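Local structure of putative silent information regulator 2,Putative silent information regulator 2 (Leishmania infantum, 5OL0) at residues L229-P234 with G249-F254. The protein catalyses NAD-dependent removal of acetyl groups from lysine side chains of proteins, and probably takes part in regulating gene expression. Numbering follows the deposited sequence.
Sequences LPCVVP and GLLFRF
Two loops of the sirtuin Rossmann-fold domain meet where Pro230 and Cys231 pack against Phe252 and Leu251. The first pair lies in the connection between strands 213-217 and 239-242 of the parallel sheet, the second in the connection from 239-242 to the outermost strand 279-282. No hydrogen bond joins the two segments directly; two apolar contacts do.

The inner one sets CB of Pro230 4.2 Å from CZ of Phe252. The Phe252 side chain starts with CG anti to its own carbonyl carbon (chi1 -73°), and its long flat ring then carries CZ across to the proline. Proline suits this buried place: its closed ring offers carbon to the aromatic and restrains its own phi to a value (-76°) that fits the helix-like backbone of 229-231. That turn has one weak bond, from Val232 N to Leu229 O at 3.4 Å.

Nearer the surface, SG of Cys231 lies 4.0 Å from CD2 of Leu251; the branched end of this exposed leucine lets one methyl reach the sulfur. The small, polarisable thiol can sit here, partly exposed, without needing a strong polar partner. The closest CA atoms, those of Cys231 and Leu251, are still 7.6 Å apart, so the side chains bridge the gap.

Arg239 ties the loops together from strand 239-242. Its guanidinium donates NH1 to Pro230 O and NH2 to Leu251 O. Phenylalanine suits its buried place because its broad ring can touch Pro230, Met221 and Val241 while its pi system meets the Arg239 charge in a cation-pi contact.

Pro230 lies about 7 Å, side chain to side chain, from Thr219, a probable NAD-binding residue. This packing of two successive connecting loops beside strands 239-242 and 279-282 of the parallel sheet belongs to the Rossmann-type NAD-binding domain of sirtuins.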
# COMPACT_ATOMS: atom_id res chain seq x y z
N LEU A 229 11.70 -2.39 2.54
CA LEU A 229 11.25 -2.33 3.92
C LEU A 229 11.41 -3.64 4.70
O LEU A 229 12.03 -3.67 5.74
CB LEU A 229 9.80 -1.81 4.01
CG LEU A 229 9.72 -0.30 3.87
CD1 LEU A 229 8.30 0.09 3.52
CD2 LEU A 229 10.14 0.42 5.17
N PRO A 230 10.89 -4.74 4.18
CA PRO A 230 11.01 -5.98 4.94
C PRO A 230 12.37 -6.62 4.91
O PRO A 230 12.61 -7.59 5.67
CB PRO A 230 10.00 -6.91 4.23
CG PRO A 230 9.94 -6.41 2.84
CD PRO A 230 10.13 -4.94 2.93
N CYS A 231 13.24 -6.15 4.01
CA CYS A 231 14.63 -6.59 3.94
C CYS A 231 15.52 -6.04 5.06
O CYS A 231 16.57 -6.62 5.29
CB CYS A 231 15.24 -6.26 2.56
SG CYS A 231 14.26 -7.10 1.25
N VAL A 232 15.16 -4.93 5.68
CA VAL A 232 16.01 -4.22 6.67
C VAL A 232 15.52 -4.48 8.12
O VAL A 232 16.14 -4.04 9.05
CB VAL A 232 16.14 -2.70 6.42
CG1 VAL A 232 16.84 -2.38 5.07
CG2 VAL A 232 14.81 -2.00 6.42
N VAL A 233 14.44 -5.23 8.32
CA VAL A 233 14.04 -5.60 9.67
C VAL A 233 15.05 -6.62 10.20
O VAL A 233 15.70 -7.29 9.41
CB VAL A 233 12.61 -6.18 9.73
CG1 VAL A 233 11.65 -5.20 9.09
CG2 VAL A 233 12.51 -7.54 9.07
N PRO A 234 15.15 -6.77 11.52
CA PRO A 234 16.11 -7.75 12.07
C PRO A 234 15.91 -9.17 11.49
O PRO A 234 14.78 -9.62 11.26
CB PRO A 234 15.84 -7.69 13.57
CG PRO A 234 15.26 -6.32 13.82
CD PRO A 234 14.46 -5.99 12.58
N GLY A 249 10.84 -13.86 -4.36
CA GLY A 249 11.91 -14.80 -4.73
C GLY A 249 12.64 -15.41 -3.52
O GLY A 249 12.03 -15.78 -2.50
N LEU A 250 13.97 -15.45 -3.61
CA LEU A 250 14.84 -15.96 -2.61
C LEU A 250 15.06 -15.01 -1.43
O LEU A 250 15.72 -15.38 -0.51
CB LEU A 250 16.21 -16.36 -3.26
CG LEU A 250 16.10 -17.46 -4.35
CD1 LEU A 250 17.41 -17.77 -5.11
CD2 LEU A 250 15.52 -18.74 -3.69
N LEU A 251 14.52 -13.79 -1.43
CA LEU A 251 14.56 -12.97 -0.19
C LEU A 251 13.71 -13.48 0.97
O LEU A 251 13.92 -13.02 2.11
CB LEU A 251 14.25 -11.51 -0.46
CG LEU A 251 15.53 -11.00 -1.15
CD1 LEU A 251 15.16 -10.44 -2.50
CD2 LEU A 251 16.37 -10.07 -0.28
N PHE A 252 12.75 -14.37 0.67
CA PHE A 252 11.88 -14.97 1.68
C PHE A 252 12.12 -16.49 1.65
O PHE A 252 12.47 -17.00 0.61
CB PHE A 252 10.43 -14.63 1.38
CG PHE A 252 10.09 -13.21 1.67
CD1 PHE A 252 10.30 -12.22 0.74
CD2 PHE A 252 9.61 -12.84 2.91
CE1 PHE A 252 10.00 -10.90 1.02
CE2 PHE A 252 9.29 -11.50 3.17
CZ PHE A 252 9.48 -10.55 2.23
N ARG A 253 12.02 -17.15 2.79
CA ARG A 253 12.19 -18.60 2.92
C ARG A 253 10.93 -19.06 3.57
O ARG A 253 10.84 -19.09 4.80
CB ARG A 253 13.36 -18.98 3.85
CG ARG A 253 14.65 -18.24 3.64
CD ARG A 253 15.41 -18.76 2.44
NE ARG A 253 16.53 -17.89 2.08
CZ ARG A 253 17.17 -17.92 0.91
NH1 ARG A 253 16.83 -18.79 -0.04
NH2 ARG A 253 18.17 -17.06 0.68
N PHE A 254 9.94 -19.41 2.78
CA PHE A 254 8.67 -19.78 3.42
C PHE A 254 8.65 -21.24 3.94
O PHE A 254 8.20 -21.44 5.09
CB PHE A 254 7.54 -19.51 2.47
CG PHE A 254 7.36 -18.03 2.09
CD1 PHE A 254 7.06 -17.09 3.06
CD2 PHE A 254 7.37 -17.63 0.76
CE1 PHE A 254 6.85 -15.74 2.69
CE2 PHE A 254 7.13 -16.31 0.38
CZ PHE A 254 6.87 -15.35 1.37